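Local coordinates for copper homeostasis protein CutC (PDB 2BDQ) that probably binds copper ions and may take part in cytoplasmic copper homeostasis, as a TIM-barrel member of the CutC family, at residues 36-41 against 57-62; 77-82 against 110-115; 93-98 against 119-124; 102-107 against 140-145. One frame throughout, in Å; residues are numbered along the deposited sequence.

Contact 1. Residues 36-41 against 57-62; sequences TTPSYG and VAVMIR
Thr37 OG1 sits between two backbone groups of segment 57-62. It accepts the N-H of Arg62, with OG1 2.9 Å from Arg62 N and an angle of 155° at the hydrogen. Met60 O lies 3.0 Å from the same OG1, close enough to take its proton, although another acceptor is also within reach. The hydroxyl reaches both groups because OG1 stands beside the backbone N of Thr37 (chi1 -56°). The backbone of Thr37 adds a bond of its own: Thr37 N donates to Arg62 O at 3.1 Å. The donor is tilted 24° from that carbonyl plane. Thr37 thus grips Arg62 at both its N-H and its carbonyl, with Met60 O close by. Thr37 CA also makes a CA-H...O contact with Met60 O, at 3.3 Å.

The contact belongs to a beta-alpha-beta unit of the TIM barrel. Segment 36-41 leads from strand 24-28 into helix 40-52, and segment 57-62 runs off the C-terminal end of strand 56-60. Ser39 is the N-cap of that helix, and its OG caps Val42 N.

Pro38 CD makes a loose apolar contact with Val59 CG1, at 4.3 Å. On the other flank carbon meets carbonyl oxygen: Thr36 CB lies 3.4 Å from Arg62 O, and Met60 CB lies 3.8 Å from Thr36 O. The Arg62 chain is extended from CG to NE, and its guanidinium group bonds to Gly66 O and Gly35 O. The second subunit approaches here: its Asp29 OD2 bonds to Thr36 OG1 and its Ser39 packs on Thr37.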
loop_
_atom_site.group_PDB
_atom_site.type_symbol
_atom_site.label_atom_id
_atom_site.label_comp_id
_atom_site.label_asym_id
_atom_site.label_seq_id
_atom_site.Cartn_x
_atom_site.Cartn_y
_atom_site.Cartn_z
ATOM N N THR A 36 -5.751 1.385 0.585
ATOM C CA THR A 36 -5.413 1.804 -0.766
ATOM C C THR A 36 -5.295 0.568 -1.646
ATOM O O THR A 36 -5.442 -0.565 -1.182
ATOM C CB THR A 36 -4.068 2.562 -0.834
ATOM O OG1 THR A 36 -3.008 1.706 -0.396
ATOM C CG2 THR A 36 -4.104 3.814 0.027
ATOM N N THR A 37 -5.029 0.793 -2.922
ATOM C CA THR A 37 -4.883 -0.300 -3.857
ATOM C C THR A 37 -3.616 -1.065 -3.513
ATOM O O THR A 37 -2.542 -0.471 -3.400
ATOM C CB THR A 37 -4.756 0.220 -5.286
ATOM O OG1 THR A 37 -5.893 1.036 -5.597
ATOM C CG2 THR A 37 -4.675 -0.944 -6.265
ATOM N N PRO A 38 -3.728 -2.390 -3.324
ATOM C CA PRO A 38 -2.584 -3.249 -2.993
ATOM C C PRO A 38 -1.683 -3.459 -4.214
ATOM O O PRO A 38 -2.066 -3.138 -5.339
ATOM C CB PRO A 38 -3.249 -4.546 -2.521
ATOM C CG PRO A 38 -4.505 -4.590 -3.341
ATOM C CD PRO A 38 -4.989 -3.158 -3.308
ATOM N N SER A 39 -0.484 -3.993 -3.993
ATOM C CA SER A 39 0.451 -4.225 -5.086
ATOM C C SER A 39 -0.096 -5.268 -6.065
ATOM O O SER A 39 -1.030 -6.015 -5.745
ATOM C CB SER A 39 1.801 -4.696 -4.539
ATOM O OG SER A 39 1.731 -6.047 -4.093
ATOM N N TYR A 40 0.484 -5.312 -7.262
ATOM C CA TYR A 40 0.053 -6.265 -8.281
ATOM C C TYR A 40 0.223 -7.693 -7.770
ATOM O O TYR A 40 -0.662 -8.527 -7.923
ATOM C CB TYR A 40 0.876 -6.079 -9.558
ATOM C CG TYR A 40 0.434 -6.929 -10.733
ATOM C CD1 TYR A 40 -0.458 -6.435 -11.680
ATOM C CD2 TYR A 40 0.956 -8.205 -10.926
ATOM C CE1 TYR A 40 -0.815 -7.191 -12.806
ATOM C CE2 TYR A 40 0.613 -8.970 -12.038
ATOM C CZ TYR A 40 -0.267 -8.457 -12.976
ATOM O OH TYR A 40 -0.584 -9.192 -14.085
ATOM N N GLY A 41 1.371 -7.968 -7.164
ATOM C CA GLY A 41 1.625 -9.299 -6.646
ATOM C C GLY A 41 0.597 -9.737 -5.617
ATOM O O GLY A 41 0.166 -10.891 -5.619
ATOM N N VAL A 57 -13.367 -11.826 -3.857
ATOM C CA VAL A 57 -12.421 -10.757 -3.575
ATOM C C VAL A 57 -12.801 -9.417 -4.181
ATOM O O VAL A 57 -12.915 -9.302 -5.390
ATOM C CB VAL A 57 -11.032 -11.118 -4.124
ATOM C CG1 VAL A 57 -10.009 -10.068 -3.699
ATOM C CG2 VAL A 57 -10.633 -12.501 -3.647
ATOM N N ALA A 58 -12.980 -8.404 -3.340
ATOM C CA ALA A 58 -13.311 -7.062 -3.812
ATOM C C ALA A 58 -12.032 -6.237 -3.658
ATOM O O ALA A 58 -11.551 -6.034 -2.544
ATOM C CB ALA A 58 -14.435 -6.462 -2.966
ATOM N N VAL A 59 -11.473 -5.773 -4.771
ATOM C CA VAL A 59 -10.231 -5.006 -4.732
ATOM C C VAL A 59 -10.415 -3.500 -4.585
ATOM O O VAL A 59 -11.180 -2.873 -5.323
ATOM C CB VAL A 59 -9.372 -5.287 -5.993
ATOM C CG1 VAL A 59 -8.096 -4.455 -5.964
ATOM C CG2 VAL A 59 -9.032 -6.766 -6.054
HETATM N N MSE A 60 -9.695 -2.928 -3.624
HETATM C CA MSE A 60 -9.745 -1.494 -3.369
HETATM C C MSE A 60 -9.045 -0.701 -4.465
HETATM O O MSE A 60 -7.907 -0.994 -4.840
HETATM C CB MSE A 60 -9.089 -1.164 -2.021
HETATM C CG MSE A 60 -10.060 -0.679 -0.959
HETATM SE SE MSE A 60 -10.676 1.118 -1.352
HETATM C CE MSE A 60 -10.688 1.833 0.444
ATOM N N ILE A 61 -9.742 0.302 -4.981
ATOM C CA ILE A 61 -9.194 1.166 -6.011
ATOM C C ILE A 61 -9.154 2.573 -5.412
ATOM O O ILE A 61 -10.136 3.317 -5.473
ATOM C CB ILE A 61 -10.078 1.195 -7.282
ATOM C CG1 ILE A 61 -10.279 -0.222 -7.825
ATOM C CG2 ILE A 61 -9.444 2.109 -8.326
ATOM C CD1 ILE A 61 -9.009 -0.883 -8.340
ATOM N N ARG A 62 -8.016 2.917 -4.817
ATOM C CA ARG A 62 -7.804 4.222 -4.200
ATOM C C ARG A 62 -6.305 4.498 -4.308
ATOM O O ARG A 62 -5.498 3.800 -3.704
ATOM C CB ARG A 62 -8.252 4.175 -2.741
ATOM C CG ARG A 62 -8.282 5.515 -2.032
ATOM C CD ARG A 62 -8.865 5.322 -0.643
ATOM N NE ARG A 62 -8.894 6.545 0.147
ATOM C CZ ARG A 62 -8.849 6.566 1.474
ATOM N NH1 ARG A 62 -8.771 5.429 2.152
ATOM N NH2 ARG A 62 -8.874 7.722 2.122
#

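Contact 2. Residues 77-82 against 110-115; sequences IMEEDI and EQLLPA
Leu112 pushes one methyl against helix 72-87. Its CD2 lies 3.5 Å from Glu79 CB and almost as near Glu79 CA, so the branch lies against the backbone of the facing helix. The other methyl, CD1, meets the selenomethionine Met78 at CE, 4.3 Å away. Ile82 CD1 approaches Leu112 CB at 4.2 Å. One turn on, Ala115 CB is held between two side chains, with Glu79 CG and Ile82 CG2 each 4.0 Å away. With Ile82 CG1 beside the backbone N (chi1 -76°), CG2 falls anti to that N and also touches Ala115 O. This side of the contact is buried and apolar.

The other side is looser and wetter. Here the extended Glu79 chain points outward, across the helix axes, and a water links its carboxylate to helix 106-116. The water donates to Glu79 OE2 at 2.9 Å and to Gln111 O at 2.8 Å. It accepts the N-H of Ala115, which the kink at Pro114 leaves without a bond to the preceding turn. The second carboxylate oxygen, Glu79 OE1, forms a salt bridge with Arg76.

The segment axes approach to 9.4 Å and run nearly parallel, 20° apart. Such side-by-side helices form the outer layer of a TIM barrel. Strand 92-95 lies between these two helices in the chain, and beneath them Ile82 packs on Leu93. Met78 reaches Ile61 beyond strand 56-60.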
loop_
_atom_site.group_PDB
_atom_site.type_symbol
_atom_site.label_atom_id
_atom_site.label_comp_id
_atom_site.label_asym_id
_atom_site.label_seq_id
_atom_site.Cartn_x
_atom_site.Cartn_y
_atom_site.Cartn_z
ATOM N N ILE A 77 -4.136 6.772 -12.564
ATOM C CA ILE A 77 -3.625 5.689 -11.740
ATOM C C ILE A 77 -4.739 4.671 -11.491
ATOM O O ILE A 77 -4.552 3.461 -11.668
ATOM C CB ILE A 77 -3.104 6.241 -10.390
ATOM C CG1 ILE A 77 -1.792 6.995 -10.624
ATOM C CG2 ILE A 77 -2.910 5.110 -9.402
ATOM C CD1 ILE A 77 -1.327 7.816 -9.445
HETATM N N MSE A 78 -5.904 5.174 -11.091
HETATM C CA MSE A 78 -7.052 4.323 -10.812
HETATM C C MSE A 78 -7.508 3.530 -12.037
HETATM O O MSE A 78 -7.877 2.362 -11.913
HETATM C CB MSE A 78 -8.208 5.162 -10.262
HETATM C CG MSE A 78 -7.881 5.793 -8.907
HETATM SE SE MSE A 78 -9.175 7.088 -8.284
HETATM C CE MSE A 78 -10.647 5.914 -7.917
ATOM N N GLU A 79 -7.484 4.149 -13.215
ATOM C CA GLU A 79 -7.893 3.435 -14.419
ATOM C C GLU A 79 -6.917 2.292 -14.660
ATOM O O GLU A 79 -7.321 1.191 -15.011
ATOM C CB GLU A 79 -7.910 4.365 -15.636
ATOM C CG GLU A 79 -8.220 3.655 -16.959
ATOM C CD GLU A 79 -8.172 4.593 -18.161
ATOM O OE1 GLU A 79 -7.114 5.216 -18.405
ATOM O OE2 GLU A 79 -9.197 4.709 -18.868
ATOM N N GLU A 80 -5.631 2.558 -14.454
ATOM C CA GLU A 80 -4.604 1.540 -14.652
ATOM C C GLU A 80 -4.773 0.407 -13.645
ATOM O O GLU A 80 -4.709 -0.765 -14.000
ATOM C CB GLU A 80 -3.209 2.158 -14.503
ATOM C CG GLU A 80 -2.053 1.218 -14.856
ATOM C CD GLU A 80 -2.113 0.713 -16.290
ATOM O OE1 GLU A 80 -2.430 1.518 -17.194
ATOM O OE2 GLU A 80 -1.830 -0.488 -16.513
ATOM N N ASP A 81 -4.992 0.757 -12.383
ATOM C CA ASP A 81 -5.153 -0.273 -11.367
ATOM C C ASP A 81 -6.410 -1.104 -11.587
ATOM O O ASP A 81 -6.454 -2.281 -11.214
ATOM C CB ASP A 81 -5.120 0.340 -9.961
ATOM C CG ASP A 81 -3.694 0.632 -9.504
ATOM O OD1 ASP A 81 -2.819 -0.240 -9.736
ATOM O OD2 ASP A 81 -3.440 1.706 -8.910
ATOM N N ILE A 82 -7.421 -0.507 -12.214
ATOM C CA ILE A 82 -8.655 -1.225 -12.504
ATOM C C ILE A 82 -8.410 -2.253 -13.592
ATOM O O ILE A 82 -8.884 -3.374 -13.494
ATOM C CB ILE A 82 -9.764 -0.255 -12.941
ATOM C CG1 ILE A 82 -10.291 0.479 -11.702
ATOM C CG2 ILE A 82 -10.891 -1.004 -13.664
ATOM C CD1 ILE A 82 -11.251 1.594 -12.011
ATOM N N GLU A 110 -17.700 7.987 -14.615
ATOM C CA GLU A 110 -18.020 7.523 -15.959
ATOM C C GLU A 110 -16.748 7.337 -16.779
ATOM O O GLU A 110 -16.684 6.449 -17.622
ATOM C CB GLU A 110 -18.976 8.497 -16.669
ATOM C CG GLU A 110 -20.334 8.617 -15.993
ATOM C CD GLU A 110 -21.366 9.376 -16.823
ATOM O OE1 GLU A 110 -21.066 10.494 -17.299
ATOM O OE2 GLU A 110 -22.487 8.848 -16.990
ATOM N N GLN A 111 -15.735 8.163 -16.521
ATOM C CA GLN A 111 -14.464 8.058 -17.242
ATOM C C GLN A 111 -13.809 6.698 -16.984
ATOM O O GLN A 111 -13.079 6.177 -17.833
ATOM C CB GLN A 111 -13.489 9.164 -16.806
ATOM C CG GLN A 111 -13.698 10.537 -17.447
ATOM C CD GLN A 111 -12.649 11.559 -16.993
ATOM O OE1 GLN A 111 -12.776 12.173 -15.929
ATOM N NE2 GLN A 111 -11.599 11.726 -17.792
ATOM N N LEU A 112 -14.071 6.124 -15.813
ATOM C CA LEU A 112 -13.483 4.838 -15.455
ATOM C C LEU A 112 -14.380 3.631 -15.738
ATOM O O LEU A 112 -13.909 2.490 -15.746
ATOM C CB LEU A 112 -13.098 4.840 -13.975
ATOM C CG LEU A 112 -12.128 5.924 -13.494
ATOM C CD1 LEU A 112 -12.161 6.001 -11.969
ATOM C CD2 LEU A 112 -10.728 5.623 -13.996
ATOM N N LEU A 113 -15.663 3.864 -15.981
ATOM C CA LEU A 113 -16.569 2.749 -16.233
ATOM C C LEU A 113 -16.128 1.768 -17.318
ATOM O O LEU A 113 -16.184 0.551 -17.122
ATOM C CB LEU A 113 -17.968 3.266 -16.565
ATOM C CG LEU A 113 -18.732 3.817 -15.360
ATOM C CD1 LEU A 113 -20.121 4.255 -15.809
ATOM C CD2 LEU A 113 -18.833 2.746 -14.268
ATOM N N PRO A 114 -15.689 2.277 -18.479
ATOM C CA PRO A 114 -15.260 1.370 -19.552
ATOM C C PRO A 114 -14.163 0.399 -19.117
ATOM O O PRO A 114 -14.208 -0.784 -19.443
ATOM C CB PRO A 114 -14.798 2.328 -20.652
ATOM C CG PRO A 114 -15.663 3.559 -20.414
ATOM C CD PRO A 114 -15.613 3.684 -18.908
ATOM N N ALA A 115 -13.180 0.893 -18.375
ATOM C CA ALA A 115 -12.089 0.038 -17.909
ATOM C C ALA A 115 -12.600 -1.062 -16.978
ATOM O O ALA A 115 -12.032 -2.153 -16.930
ATOM C CB ALA A 115 -11.031 0.867 -17.191
HETATM O O HOH W 1 -11.873 3.783 -18.465
#

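Contact 3. Residues 93-98 against 119-124; sequences LVLGIL and LPLVFH
Leu93, Val94 and Leu95 pair in parallel with Leu121, Val122 and Phe123; the axes of the short strands are 26° apart. Four backbone bonds make the ladder. Leu93 N donates to Pro120 O, Val122 N to Leu93 O at 2.9 Å, and Leu95 N to Val122 O at 3.0 Å. The last, His124 N to Leu95 O, is longer at 3.2 Å, and its donor stands 41° out of the carbonyl plane. The pairing thus changes in geometry as the strands end.

These are neighbouring strands of the closed parallel TIM barrel, joined through helix 106-116 in a beta-alpha-beta crossover. Leu93, Leu95, Leu121 and Phe123 share one sheet face, toward the helices. Leu121 CD2 touches Leu93 CB at 3.8 Å and also approaches Leu95 CD2. Val94 and Val122 share the other face, where Val94 CG2 and Val122 CG1 are 3.4 Å apart, tighter than usual. Val122 chi1 (34°) is away from a staggered position, so the packing is strained or its detail uncertain.

Where strand 93-95 ends, the rings of Phe123 and His124 lie along the chain that leaves it. Gly96 CA makes a CH-pi contact over one face of Phe123, 4.0 Å from the ring centroid, while Leu98 CD2 meets the ring edge. The His124 ring has Leu95 C over one face. In its plane, a water lies 2.9 Å from His124 NE2, hydrogen-bonded to it, and donates to Gly96 O. His124 ND1 bonds to Ala126 N, so both ring nitrogens have partners. Phe68 and Met60 also touch His124.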
loop_
_atom_site.group_PDB
_atom_site.type_symbol
_atom_site.label_atom_id
_atom_site.label_comp_id
_atom_site.label_asym_id
_atom_site.label_seq_id
_atom_site.Cartn_x
_atom_site.Cartn_y
_atom_site.Cartn_z
ATOM N N LEU A 93 -14.782 -4.334 -7.593
ATOM C CA LEU A 93 -13.916 -3.175 -7.462
ATOM C C LEU A 93 -14.555 -2.206 -6.470
ATOM O O LEU A 93 -15.760 -1.957 -6.526
ATOM C CB LEU A 93 -13.734 -2.513 -8.829
ATOM C CG LEU A 93 -13.319 -3.461 -9.963
ATOM C CD1 LEU A 93 -13.285 -2.691 -11.280
ATOM C CD2 LEU A 93 -11.957 -4.082 -9.667
ATOM N N VAL A 94 -13.743 -1.668 -5.561
ATOM C CA VAL A 94 -14.213 -0.741 -4.536
ATOM C C VAL A 94 -13.579 0.630 -4.769
ATOM O O VAL A 94 -12.355 0.774 -4.707
ATOM C CB VAL A 94 -13.812 -1.242 -3.131
ATOM C CG1 VAL A 94 -14.507 -0.425 -2.062
ATOM C CG2 VAL A 94 -14.140 -2.722 -2.994
ATOM N N LEU A 95 -14.404 1.636 -5.042
ATOM C CA LEU A 95 -13.883 2.976 -5.285
ATOM C C LEU A 95 -14.855 4.048 -4.801
ATOM O O LEU A 95 -15.977 3.748 -4.391
ATOM C CB LEU A 95 -13.610 3.175 -6.777
ATOM C CG LEU A 95 -14.811 3.246 -7.727
ATOM C CD1 LEU A 95 -14.384 3.865 -9.048
ATOM C CD2 LEU A 95 -15.379 1.864 -7.951
ATOM N N GLY A 96 -14.422 5.302 -4.853
ATOM C CA GLY A 96 -15.287 6.385 -4.423
ATOM C C GLY A 96 -14.681 7.709 -4.812
ATOM O O GLY A 96 -13.568 8.034 -4.396
ATOM N N ILE A 97 -15.407 8.475 -5.617
ATOM C CA ILE A 97 -14.921 9.770 -6.065
ATOM C C ILE A 97 -15.951 10.854 -5.749
ATOM O O ILE A 97 -17.128 10.718 -6.079
ATOM C CB ILE A 97 -14.667 9.774 -7.584
ATOM C CG1 ILE A 97 -13.979 8.477 -8.010
ATOM C CG2 ILE A 97 -13.789 10.961 -7.962
ATOM C CD1 ILE A 97 -13.849 8.326 -9.527
ATOM N N LEU A 98 -15.497 11.935 -5.124
ATOM C CA LEU A 98 -16.381 13.041 -4.772
ATOM C C LEU A 98 -15.858 14.359 -5.299
ATOM O O LEU A 98 -14.665 14.515 -5.512
ATOM C CB LEU A 98 -16.516 13.166 -3.257
ATOM C CG LEU A 98 -17.039 11.982 -2.445
ATOM C CD1 LEU A 98 -17.037 12.377 -0.980
ATOM C CD2 LEU A 98 -18.436 11.587 -2.902
ATOM N N LEU A 119 -17.366 -5.467 -14.381
ATOM C CA LEU A 119 -17.245 -6.095 -13.071
ATOM C C LEU A 119 -18.125 -5.372 -12.055
ATOM O O LEU A 119 -18.429 -4.187 -12.216
ATOM C CB LEU A 119 -15.791 -6.097 -12.581
ATOM C CG LEU A 119 -14.716 -6.832 -13.393
ATOM C CD1 LEU A 119 -13.507 -7.014 -12.490
ATOM C CD2 LEU A 119 -15.202 -8.189 -13.884
ATOM N N PRO A 120 -18.574 -6.091 -11.008
ATOM C CA PRO A 120 -19.421 -5.514 -9.958
ATOM C C PRO A 120 -18.692 -4.337 -9.319
ATOM O O PRO A 120 -17.490 -4.422 -9.054
ATOM C CB PRO A 120 -19.591 -6.669 -8.980
ATOM C CG PRO A 120 -19.551 -7.871 -9.870
ATOM C CD PRO A 120 -18.417 -7.544 -10.818
ATOM N N LEU A 121 -19.418 -3.252 -9.070
ATOM C CA LEU A 121 -18.827 -2.059 -8.483
ATOM C C LEU A 121 -19.423 -1.678 -7.138
ATOM O O LEU A 121 -20.637 -1.742 -6.942
ATOM C CB LEU A 121 -18.978 -0.875 -9.439
ATOM C CG LEU A 121 -18.271 -0.975 -10.789
ATOM C CD1 LEU A 121 -18.707 0.189 -11.670
ATOM C CD2 LEU A 121 -16.763 -0.955 -10.585
ATOM N N VAL A 122 -18.556 -1.287 -6.208
ATOM C CA VAL A 122 -18.993 -0.861 -4.890
ATOM C C VAL A 122 -18.399 0.503 -4.548
ATOM O O VAL A 122 -17.223 0.760 -4.808
ATOM C CB VAL A 122 -18.639 -1.922 -3.797
ATOM C CG1 VAL A 122 -17.346 -2.603 -4.118
ATOM C CG2 VAL A 122 -18.583 -1.268 -2.421
ATOM N N PHE A 123 -19.248 1.378 -4.006
ATOM C CA PHE A 123 -18.876 2.734 -3.591
ATOM C C PHE A 123 -18.588 2.615 -2.085
ATOM O O PHE A 123 -19.426 2.115 -1.324
ATOM C CB PHE A 123 -20.054 3.690 -3.867
ATOM C CG PHE A 123 -19.662 5.148 -3.952
ATOM C CD1 PHE A 123 -19.517 5.924 -2.805
ATOM C CD2 PHE A 123 -19.392 5.729 -5.177
ATOM C CE1 PHE A 123 -19.098 7.257 -2.888
ATOM C CE2 PHE A 123 -18.975 7.060 -5.268
ATOM C CZ PHE A 123 -18.827 7.822 -4.120
ATOM N N HIS A 124 -17.410 3.055 -1.653
ATOM C CA HIS A 124 -17.044 2.920 -0.244
ATOM C C HIS A 124 -17.447 4.040 0.718
ATOM O O HIS A 124 -18.275 4.890 0.394
ATOM C CB HIS A 124 -15.540 2.651 -0.129
ATOM C CG HIS A 124 -14.686 3.656 -0.833
ATOM N ND1 HIS A 124 -14.826 5.018 -0.643
ATOM C CD2 HIS A 124 -13.653 3.507 -1.695
ATOM C CE1 HIS A 124 -13.917 5.656 -1.353
ATOM N NE2 HIS A 124 -13.189 4.761 -2.002
HETATM O O HOH W 2 -11.446 5.603 -4.204
#

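Contact 4. Residues 102-107 against 140-145; sequences NHIDTE and DQLVAL
The amide nitrogen of Gln141 lies against the aliphatic side chain of Ile104, with NE2 3.4 Å from Ile104 CB and 3.7 Å from Ile104 CD1. A water satisfies part of this polar group. It accepts from Gln141 NE2 at 2.7 Å and from Ile104 N at 2.8 Å, so it ties the amide to the backbone just before the helix. The Gln141 chain is extended beyond CG; it and Ile104 lie alongside, pointing opposite ways.

Below the amide the packing is apolar. Ile104 CD1 reaches Leu142 CG at 3.7 Å, and Ile104 CG2 faces Leu145 CD1 more loosely at 4.4 Å. The contact joins the start of helix 106-116 to the end of helix 135-144, two successive helices around the TIM barrel. Asp105 is the N-cap of the first, with OD1 bonded to Ala108 N, and it also centres an inverse gamma turn.

Thr106, in the first turn, adds its methyl. OG1 stands beside the backbone N (chi1 -58°), which puts CG2 anti to it, and Thr106 CG2 meets Leu145 CD2 at 3.8 Å. Leu145 also packs on Ile109 and Glu110, while Ile104 touches Ile130 in a loop.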
loop_
_atom_site.group_PDB
_atom_site.type_symbol
_atom_site.label_atom_id
_atom_site.label_comp_id
_atom_site.label_asym_id
_atom_site.label_seq_id
_atom_site.Cartn_x
_atom_site.Cartn_y
_atom_site.Cartn_z
ATOM N N ASN A 102 -18.446 17.781 -1.962
ATOM C CA ASN A 102 -18.854 16.527 -1.336
ATOM C C ASN A 102 -20.017 15.800 -1.985
ATOM O O ASN A 102 -20.832 15.176 -1.300
ATOM C CB ASN A 102 -19.184 16.784 0.130
ATOM C CG ASN A 102 -17.996 17.281 0.902
ATOM O OD1 ASN A 102 -18.136 18.063 1.842
ATOM N ND2 ASN A 102 -16.812 16.824 0.523
ATOM N N HIS A 103 -20.100 15.884 -3.303
ATOM C CA HIS A 103 -21.151 15.199 -4.039
ATOM C C HIS A 103 -20.490 14.162 -4.919
ATOM O O HIS A 103 -19.284 14.226 -5.166
ATOM C CB HIS A 103 -21.942 16.198 -4.882
ATOM C CG HIS A 103 -22.905 17.017 -4.082
ATOM N ND1 HIS A 103 -23.211 18.324 -4.391
ATOM C CD2 HIS A 103 -23.620 16.716 -2.972
ATOM C CE1 HIS A 103 -24.070 18.795 -3.502
ATOM N NE2 HIS A 103 -24.334 17.839 -2.630
ATOM N N ILE A 104 -21.268 13.198 -5.384
ATOM C CA ILE A 104 -20.713 12.166 -6.236
ATOM C C ILE A 104 -20.229 12.754 -7.550
ATOM O O ILE A 104 -20.986 13.408 -8.261
ATOM C CB ILE A 104 -21.749 11.069 -6.526
ATOM C CG1 ILE A 104 -22.079 10.325 -5.233
ATOM C CG2 ILE A 104 -21.212 10.111 -7.579
ATOM C CD1 ILE A 104 -23.035 9.190 -5.412
ATOM N N ASP A 105 -18.957 12.524 -7.865
ATOM C CA ASP A 105 -18.389 13.031 -9.104
ATOM C C ASP A 105 -18.729 12.046 -10.219
ATOM O O ASP A 105 -17.924 11.172 -10.557
ATOM C CB ASP A 105 -16.869 13.177 -8.978
ATOM C CG ASP A 105 -16.254 13.911 -10.162
ATOM O OD1 ASP A 105 -16.867 13.891 -11.249
ATOM O OD2 ASP A 105 -15.160 14.497 -10.011
ATOM N N THR A 106 -19.929 12.192 -10.777
ATOM C CA THR A 106 -20.416 11.322 -11.845
ATOM C C THR A 106 -19.529 11.313 -13.085
ATOM O O THR A 106 -19.269 10.259 -13.649
ATOM C CB THR A 106 -21.851 11.722 -12.284
ATOM O OG1 THR A 106 -22.735 11.666 -11.158
ATOM C CG2 THR A 106 -22.363 10.773 -13.360
ATOM N N GLU A 107 -19.071 12.483 -13.512
ATOM C CA GLU A 107 -18.234 12.555 -14.699
ATOM C C GLU A 107 -16.933 11.774 -14.535
ATOM O O GLU A 107 -16.514 11.066 -15.454
ATOM C CB GLU A 107 -17.936 14.014 -15.066
ATOM C CG GLU A 107 -17.655 14.921 -13.869
ATOM C CD GLU A 107 -18.921 15.548 -13.298
ATOM O OE1 GLU A 107 -19.568 16.336 -14.025
ATOM O OE2 GLU A 107 -19.266 15.259 -12.131
ATOM N N ASP A 140 -29.587 7.050 -6.044
ATOM C CA ASP A 140 -30.183 6.999 -7.379
ATOM C C ASP A 140 -29.087 7.132 -8.425
ATOM O O ASP A 140 -29.111 6.445 -9.440
ATOM C CB ASP A 140 -31.196 8.138 -7.557
ATOM C CG ASP A 140 -32.470 7.919 -6.759
ATOM O OD1 ASP A 140 -33.127 8.918 -6.405
ATOM O OD2 ASP A 140 -32.824 6.750 -6.499
ATOM N N GLN A 141 -28.130 8.022 -8.174
ATOM C CA GLN A 141 -27.029 8.232 -9.105
ATOM C C GLN A 141 -26.155 6.990 -9.180
ATOM O O GLN A 141 -25.696 6.620 -10.260
ATOM C CB GLN A 141 -26.173 9.415 -8.674
ATOM C CG GLN A 141 -26.824 10.770 -8.863
ATOM C CD GLN A 141 -25.995 11.880 -8.249
ATOM O OE1 GLN A 141 -26.245 13.058 -8.486
ATOM N NE2 GLN A 141 -25.004 11.507 -7.444
ATOM N N LEU A 142 -25.919 6.347 -8.039
ATOM C CA LEU A 142 -25.096 5.141 -8.031
ATOM C C LEU A 142 -25.807 4.016 -8.774
ATOM O O LEU A 142 -25.166 3.204 -9.442
ATOM C CB LEU A 142 -24.779 4.708 -6.599
ATOM C CG LEU A 142 -23.820 5.627 -5.843
ATOM C CD1 LEU A 142 -23.617 5.087 -4.440
ATOM C CD2 LEU A 142 -22.491 5.726 -6.591
ATOM N N VAL A 143 -27.131 3.971 -8.654
ATOM C CA VAL A 143 -27.924 2.959 -9.344
ATOM C C VAL A 143 -27.812 3.213 -10.850
ATOM O O VAL A 143 -27.644 2.279 -11.639
ATOM C CB VAL A 143 -29.416 3.028 -8.931
ATOM C CG1 VAL A 143 -30.252 2.110 -9.828
ATOM C CG2 VAL A 143 -29.571 2.612 -7.474
ATOM N N ALA A 144 -27.891 4.484 -11.238
ATOM C CA ALA A 144 -27.799 4.861 -12.645
ATOM C C ALA A 144 -26.416 4.565 -13.213
ATOM O O ALA A 144 -26.274 4.257 -14.393
ATOM C CB ALA A 144 -28.132 6.339 -12.812
ATOM N N LEU A 145 -25.397 4.663 -12.365
ATOM C CA LEU A 145 -24.026 4.398 -12.774
ATOM C C LEU A 145 -23.735 2.901 -12.828
ATOM O O LEU A 145 -22.629 2.492 -13.175
ATOM C CB LEU A 145 -23.058 5.076 -11.813
ATOM C CG LEU A 145 -23.057 6.599 -11.900
ATOM C CD1 LEU A 145 -22.247 7.187 -10.769
ATOM C CD2 LEU A 145 -22.486 7.021 -13.246
HETATM O O HOH W 3 -24.090 13.158 -5.445
#

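Contact 3 is the innermost of the four, a strand pair in the barrel wall held by backbone bonds. Contact 1 is buried too and reaches the same sheet, since strands 56-60 and 92-95 are neighbours. Its bonds combine backbone groups with a threonine hydroxyl. Contacts 2 and 4 belong to the outer helical layer and share helix 106-116. Both are apolar with a bridging water, though contact 2 is the more buried. Contact 2 touches contact 3 by packing, as where Leu113 meets Leu121. Contact 4 adds to its packing, Leu142 on Phe123, a probable backbone hydrogen bond from Asp105 to Ile97. Contacts 1 and 2 reach the second subunit, whereas contacts 3 and 4 do not.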